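Local coordinates for MdbA protein (Corynebacterium diphtheriae, PDB 5C00), which is a thiol-disulfide oxidoreductase of the DsbA family that probably catalyses disulfide bond formation in exported proteins, and is essential for viability, pilus assembly, toxin production and virulence, at residues I33-V38 with E114-Y119; V22-S27 with P68-I73. All coordinates share one frame; numbering follows the deposited sequence.

Interaction 1: residues I33-V38 with E114-Y119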
loop_
_atom_site.group_PDB
_atom_site.type_symbol
_atom_site.label_atom_id
_atom_site.label_comp_id
_atom_site.label_asym_id
_atom_site.label_seq_id
_atom_site.Cartn_x
_atom_site.Cartn_y
_atom_site.Cartn_z
ATOM N N ILE A 33 6.377 -0.513 -3.704
ATOM C CA ILE A 33 6.757 -0.557 -2.335
ATOM C C ILE A 33 6.954 -2.030 -2.061
ATOM O O ILE A 33 6.004 -2.810 -2.073
ATOM C CB ILE A 33 5.707 0.084 -1.412
ATOM C CG1 ILE A 33 5.583 1.580 -1.702
ATOM C CG2 ILE A 33 6.082 -0.166 0.044
ATOM C CD1 ILE A 33 4.265 2.208 -1.296
ATOM N N VAL A 34 8.194 -2.398 -1.795
ATOM C CA VAL A 34 8.565 -3.785 -1.682
ATOM C C VAL A 34 8.649 -4.234 -0.222
ATOM O O VAL A 34 9.329 -3.603 0.575
ATOM C CB VAL A 34 9.916 -4.043 -2.409
ATOM C CG1 VAL A 34 10.166 -5.543 -2.521
ATOM C CG2 VAL A 34 9.904 -3.446 -3.805
ATOM N N LEU A 35 7.897 -5.275 0.150
ATOM C CA LEU A 35 7.959 -5.818 1.510
ATOM C C LEU A 35 8.656 -7.154 1.470
ATOM O O LEU A 35 8.336 -7.985 0.639
ATOM C CB LEU A 35 6.562 -5.969 2.097
ATOM C CG LEU A 35 5.749 -4.692 2.055
ATOM C CD1 LEU A 35 4.406 -4.993 2.688
ATOM C CD2 LEU A 35 6.427 -3.573 2.803
ATOM N N LYS A 36 9.625 -7.338 2.340
ATOM C CA LYS A 36 10.490 -8.506 2.320
ATOM C C LYS A 36 11.105 -8.750 3.669
ATOM O O LYS A 36 11.333 -7.827 4.423
ATOM C CB LYS A 36 11.599 -8.269 1.297
ATOM C CG LYS A 36 12.272 -6.929 1.502
ATOM C CD LYS A 36 13.191 -6.552 0.330
ATOM C CE LYS A 36 13.093 -5.058 0.032
ATOM N NZ LYS A 36 14.253 -4.561 -0.808
ATOM N N ALA A 37 11.388 -10.005 3.974
ATOM C CA ALA A 37 12.164 -10.339 5.126
ATOM C C ALA A 37 13.600 -9.812 4.979
ATOM O O ALA A 37 14.115 -9.723 3.876
ATOM C CB ALA A 37 12.180 -11.828 5.320
ATOM N N VAL A 38 14.213 -9.531 6.117
ATOM C CA VAL A 38 15.660 -9.186 6.194
ATOM C C VAL A 38 16.519 -10.213 5.448
ATOM O O VAL A 38 17.391 -9.842 4.634
ATOM C CB VAL A 38 16.096 -8.995 7.664
ATOM C CG1 VAL A 38 17.615 -8.865 7.803
ATOM C CG2 VAL A 38 15.445 -7.754 8.208
ATOM N N GLU A 114 6.919 -0.538 10.154
ATOM C CA GLU A 114 5.806 -0.866 11.041
ATOM C C GLU A 114 4.702 0.229 10.973
ATOM O O GLU A 114 3.514 -0.072 10.941
ATOM C CB GLU A 114 6.282 -1.117 12.450
ATOM C CG GLU A 114 5.260 -1.908 13.247
ATOM C CD GLU A 114 5.850 -2.461 14.534
ATOM O OE1 GLU A 114 5.583 -1.812 15.568
ATOM O OE2 GLU A 114 6.574 -3.500 14.486
ATOM N N THR A 115 5.097 1.488 10.870
ATOM C CA THR A 115 4.135 2.572 10.635
ATOM C C THR A 115 3.443 2.438 9.270
ATOM O O THR A 115 2.213 2.483 9.159
ATOM C CB THR A 115 4.866 3.938 10.773
ATOM O OG1 THR A 115 5.345 4.036 12.116
ATOM C CG2 THR A 115 3.928 5.069 10.549
ATOM N N TYR A 116 4.243 2.194 8.227
ATOM C CA TYR A 116 3.716 2.001 6.888
ATOM C C TYR A 116 2.665 0.906 6.871
ATOM O O TYR A 116 1.531 1.092 6.393
ATOM C CB TYR A 116 4.805 1.657 5.900
ATOM C CG TYR A 116 4.212 1.274 4.582
ATOM C CD1 TYR A 116 3.656 2.238 3.737
ATOM C CD2 TYR A 116 4.083 -0.047 4.218
ATOM C CE1 TYR A 116 3.034 1.880 2.562
ATOM C CE2 TYR A 116 3.437 -0.406 3.060
ATOM C CZ TYR A 116 2.914 0.579 2.253
ATOM O OH TYR A 116 2.317 0.220 1.098
ATOM N N TRP A 117 3.026 -0.240 7.409
ATOM C CA TRP A 117 2.074 -1.349 7.364
ATOM C C TRP A 117 0.733 -1.020 8.044
ATOM O O TRP A 117 -0.363 -1.296 7.525
ATOM C CB TRP A 117 2.714 -2.554 8.024
ATOM C CG TRP A 117 1.784 -3.642 8.118
ATOM C CD1 TRP A 117 1.135 -4.043 9.208
ATOM C CD2 TRP A 117 1.332 -4.448 7.044
ATOM N NE1 TRP A 117 0.293 -5.083 8.902
ATOM C CE2 TRP A 117 0.414 -5.362 7.581
ATOM C CE3 TRP A 117 1.635 -4.507 5.671
ATOM C CZ2 TRP A 117 -0.232 -6.310 6.802
ATOM C CZ3 TRP A 117 0.989 -5.465 4.890
ATOM C CH2 TRP A 117 0.080 -6.352 5.472
ATOM N N ASN A 118 0.824 -0.446 9.238
ATOM C CA ASN A 118 -0.393 -0.108 9.964
ATOM C C ASN A 118 -1.178 1.031 9.335
ATOM O O ASN A 118 -2.402 1.047 9.413
ATOM C CB ASN A 118 -0.047 0.195 11.413
ATOM C CG ASN A 118 0.244 -1.083 12.190
ATOM O OD1 ASN A 118 -0.674 -1.847 12.509
ATOM N ND2 ASN A 118 1.520 -1.365 12.402
ATOM N N TYR A 119 -0.471 1.954 8.694
ATOM C CA TYR A 119 -1.089 3.070 7.999
ATOM C C TYR A 119 -1.843 2.588 6.787
ATOM O O TYR A 119 -3.010 2.916 6.609
ATOM C CB TYR A 119 -0.039 4.073 7.605
ATOM C CG TYR A 119 -0.560 5.371 7.097
ATOM C CD1 TYR A 119 -1.323 6.188 7.891
ATOM C CD2 TYR A 119 -0.271 5.800 5.846
ATOM C CE1 TYR A 119 -1.780 7.417 7.458
ATOM C CE2 TYR A 119 -0.743 7.037 5.395
ATOM C CZ TYR A 119 -1.455 7.856 6.208
ATOM O OH TYR A 119 -1.877 9.108 5.753
#
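Ile33 and Tyr116 meet head-on between strand 33-36 and helix 114-119, the aliphatic branches of one spread around the phenol end of the other. Ile33 CD1 lies 3.7 Å from Tyr116 OH, and Ile33 CG2 approaches Tyr116 CZ at 3.9 Å, both by plain van der Waals contact. The ring is met obliquely. Isoleucine suits this place because its CB fork carries two arms: CG2 is anti to the backbone N while CG1 lies beside that N (chi1 -65°), and an extended second torsion carries CD1 on toward the phenol, where both CG2 and CD1 arrive. From the helix, Tyr116 sends its ring straight out with CG anti to the backbone N (chi1 172°), a long, flat group that, together with the isoleucine coming from the other side, fills the 10.0 Å between Tyr116 CA and Ile33 CA.

Leu35, two residues along and on the same side of the strand, divides its two methyls between the aromatic rings. Its CD1 comes 4.1 Å from Trp117 CZ3, on the six-membered ring of the indole, whereas CD2 stands more loosely, 4.4 Å from Tyr116 CE2. Leucine and tryptophan side chains run roughly perpendicular here; the indole starts off to one side of the contact and swings its benzo end inward. At its other end, NE1 is held by the carboxylate of Glu20, which satisfies the buried N-H and helps fix the rotation of the ring. One turn of the helix is tied further by Asn118 ND2, which bonds Glu114 O at 2.8 Å, from the opposite face of that carbonyl to Asn118 N.

With no hydrogen bond joining the two segments, their mutual attachment rests on dispersion and exclusion of water, while the polar indole N-H is paired away from the aliphatic surface.

Interaction 2: residues V22-S27 with P68-I73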
loop_
_atom_site.group_PDB
_atom_site.type_symbol
_atom_site.label_atom_id
_atom_site.label_comp_id
_atom_site.label_asym_id
_atom_site.label_seq_id
_atom_site.Cartn_x
_atom_site.Cartn_y
_atom_site.Cartn_z
ATOM N N VAL A 22 5.332 -6.053 13.158
ATOM C CA VAL A 22 5.722 -6.820 11.961
ATOM C C VAL A 22 7.226 -6.889 11.984
ATOM O O VAL A 22 7.868 -5.990 12.509
ATOM C CB VAL A 22 5.262 -6.151 10.652
ATOM C CG1 VAL A 22 3.732 -6.127 10.569
ATOM C CG2 VAL A 22 5.846 -4.746 10.516
ATOM N N SER A 23 7.783 -7.980 11.492
ATOM C CA SER A 23 9.227 -8.137 11.552
ATOM C C SER A 23 9.893 -8.007 10.185
ATOM O O SER A 23 11.110 -8.210 10.084
ATOM C CB SER A 23 9.570 -9.475 12.137
ATOM O OG SER A 23 8.963 -10.505 11.365
ATOM N N PHE A 24 9.133 -7.694 9.142
ATOM C CA PHE A 24 9.689 -7.554 7.804
ATOM C C PHE A 24 10.269 -6.172 7.616
ATOM O O PHE A 24 10.049 -5.276 8.435
ATOM C CB PHE A 24 8.665 -7.925 6.707
ATOM C CG PHE A 24 7.365 -7.169 6.761
ATOM C CD1 PHE A 24 7.300 -5.829 6.397
ATOM C CD2 PHE A 24 6.193 -7.786 7.174
ATOM C CE1 PHE A 24 6.093 -5.126 6.429
ATOM C CE2 PHE A 24 4.989 -7.083 7.195
ATOM C CZ PHE A 24 4.947 -5.757 6.840
ATOM N N THR A 25 11.004 -5.987 6.532
ATOM C CA THR A 25 11.494 -4.660 6.159
ATOM C C THR A 25 10.969 -4.353 4.739
ATOM O O THR A 25 10.054 -5.038 4.196
ATOM C CB THR A 25 13.059 -4.594 6.279
ATOM O OG1 THR A 25 13.538 -3.267 6.036
ATOM C CG2 THR A 25 13.699 -5.523 5.321
ATOM N N GLY A 26 11.524 -3.334 4.106
ATOM C CA GLY A 26 11.017 -2.956 2.802
ATOM C C GLY A 26 11.963 -2.065 2.039
ATOM O O GLY A 26 12.987 -1.666 2.562
ATOM N N SER A 27 11.578 -1.720 0.822
ATOM C CA SER A 27 12.313 -0.712 0.033
ATOM C C SER A 27 11.353 -0.056 -0.917
ATOM O O SER A 27 10.215 -0.537 -1.038
ATOM C CB SER A 27 13.509 -1.343 -0.692
ATOM O OG SER A 27 13.103 -2.341 -1.624
ATOM N N PRO A 68 -2.140 -13.757 6.237
ATOM C CA PRO A 68 -1.267 -14.783 5.692
ATOM C C PRO A 68 -0.132 -14.218 4.876
ATOM O O PRO A 68 0.986 -14.764 4.947
ATOM C CB PRO A 68 -2.175 -15.624 4.795
ATOM C CG PRO A 68 -3.554 -15.223 5.109
ATOM C CD PRO A 68 -3.548 -13.970 5.897
HETATM N N MSE A 69 -0.377 -13.126 4.149
HETATM C CA MSE A 69 0.693 -12.488 3.356
HETATM C C MSE A 69 1.805 -12.071 4.279
HETATM O O MSE A 69 2.962 -12.307 3.961
HETATM C CB MSE A 69 0.174 -11.283 2.560
HETATM C CG MSE A 69 1.281 -10.614 1.729
HETATM SE SE MSE A 69 0.589 -9.021 0.825
HETATM C CE MSE A 69 0.588 -7.926 2.418
ATOM N N THR A 70 1.488 -11.395 5.384
ATOM C CA THR A 70 2.500 -10.965 6.356
ATOM C C THR A 70 3.348 -12.155 6.833
ATOM O O THR A 70 4.546 -12.088 6.896
ATOM C CB THR A 70 1.833 -10.278 7.570
ATOM O OG1 THR A 70 1.001 -9.209 7.122
ATOM C CG2 THR A 70 2.859 -9.742 8.529
ATOM N N LYS A 71 2.689 -13.255 7.171
ATOM C CA LYS A 71 3.425 -14.440 7.637
ATOM C C LYS A 71 4.371 -14.996 6.600
ATOM O O LYS A 71 5.488 -15.384 6.911
ATOM C CB LYS A 71 2.485 -15.546 8.122
ATOM C CG LYS A 71 1.576 -15.128 9.268
ATOM C CD LYS A 71 2.323 -14.512 10.458
ATOM C CE LYS A 71 2.111 -13.010 10.608
ATOM N NZ LYS A 71 2.606 -12.374 11.881
ATOM N N ALA A 72 3.935 -15.015 5.358
ATOM C CA ALA A 72 4.729 -15.558 4.277
ATOM C C ALA A 72 5.919 -14.667 3.965
ATOM O O ALA A 72 7.000 -15.151 3.623
ATOM C CB ALA A 72 3.850 -15.745 3.035
ATOM N N ILE A 73 5.700 -13.364 4.067
ATOM C CA ILE A 73 6.767 -12.389 3.940
ATOM C C ILE A 73 7.723 -12.591 5.107
ATOM O O ILE A 73 8.910 -12.701 4.893
ATOM C CB ILE A 73 6.274 -10.920 3.932
ATOM C CG1 ILE A 73 5.377 -10.613 2.726
ATOM C CG2 ILE A 73 7.446 -9.981 3.914
ATOM C CD1 ILE A 73 4.591 -9.318 2.894
#
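Phe24 of 22-27 lies against helix 68-73, touching Thr70 and Ile73, which stand about one turn apart. The phenyl side chain runs at roughly a right angle to that of Thr70, whose CG2 methyl, in the conformer described here, one of two deposited, sits at the ring's edge, in its plane, 3.7 Å from Phe24 CE2. Ile73 instead slants across the base of the phenylalanine: its CG2 is 3.7 Å from Phe24 CB and 4.0 Å from Phe24 CG.

Phe24 takes the crowded position between its backbone N and carbonyl carbon (chi1 55°), which directs the ring toward the helix. Val22 CB packs over one face, 3.6 Å above the ring plane and toward its rim, while Val22 CG1 also reaches Thr70 CG2 at 4.2 Å. In that same conformer threonine serves two environments at once: CG2 supplies the apolar contact, and OG1 turns back to bond the carbonyl oxygen of Asp66 in the preceding turn. Beta-branched Ile73 offers CG2 to Phe24, while its side chain also meets Leu35 and Val80 of the sheet.

Helix 56-74, whose start carries a CxxC pair, Cys55 and Cys58, consistent with a thioredoxin-type motif, packs on a face of the central sheet, as the CxxC helix does in the thioredoxin fold; near its C-terminal end it is covered by residues 22-24, next to the outermost strand 25-29.

In the fold
Interactions 1 and 2 are adjoining parts of one layer, their centres about 7 Å apart. Strands 25-29 and 32-36 are antiparallel neighbours, joined by Thr25 N to Lys36 O at 2.8 Å and probably also by Lys36 NZ to Ser27 OG at 2.6 Å. On the helical side Trp117 connects the two, packing on Val22 and Met69; in the given conformer of Thr70, its OG1 lies 3.2 Å from Trp117 CZ2. On the strand side, Leu35 of interaction 1 also touches Phe24 of interaction 2. Helices 113-125 and 56-74 thus share a hydrophobic region against the strands. The probable redox pair, Cys55 and Cys58, lies at the start of helix 56-74, whereas interaction 2 involves the later part of that helix.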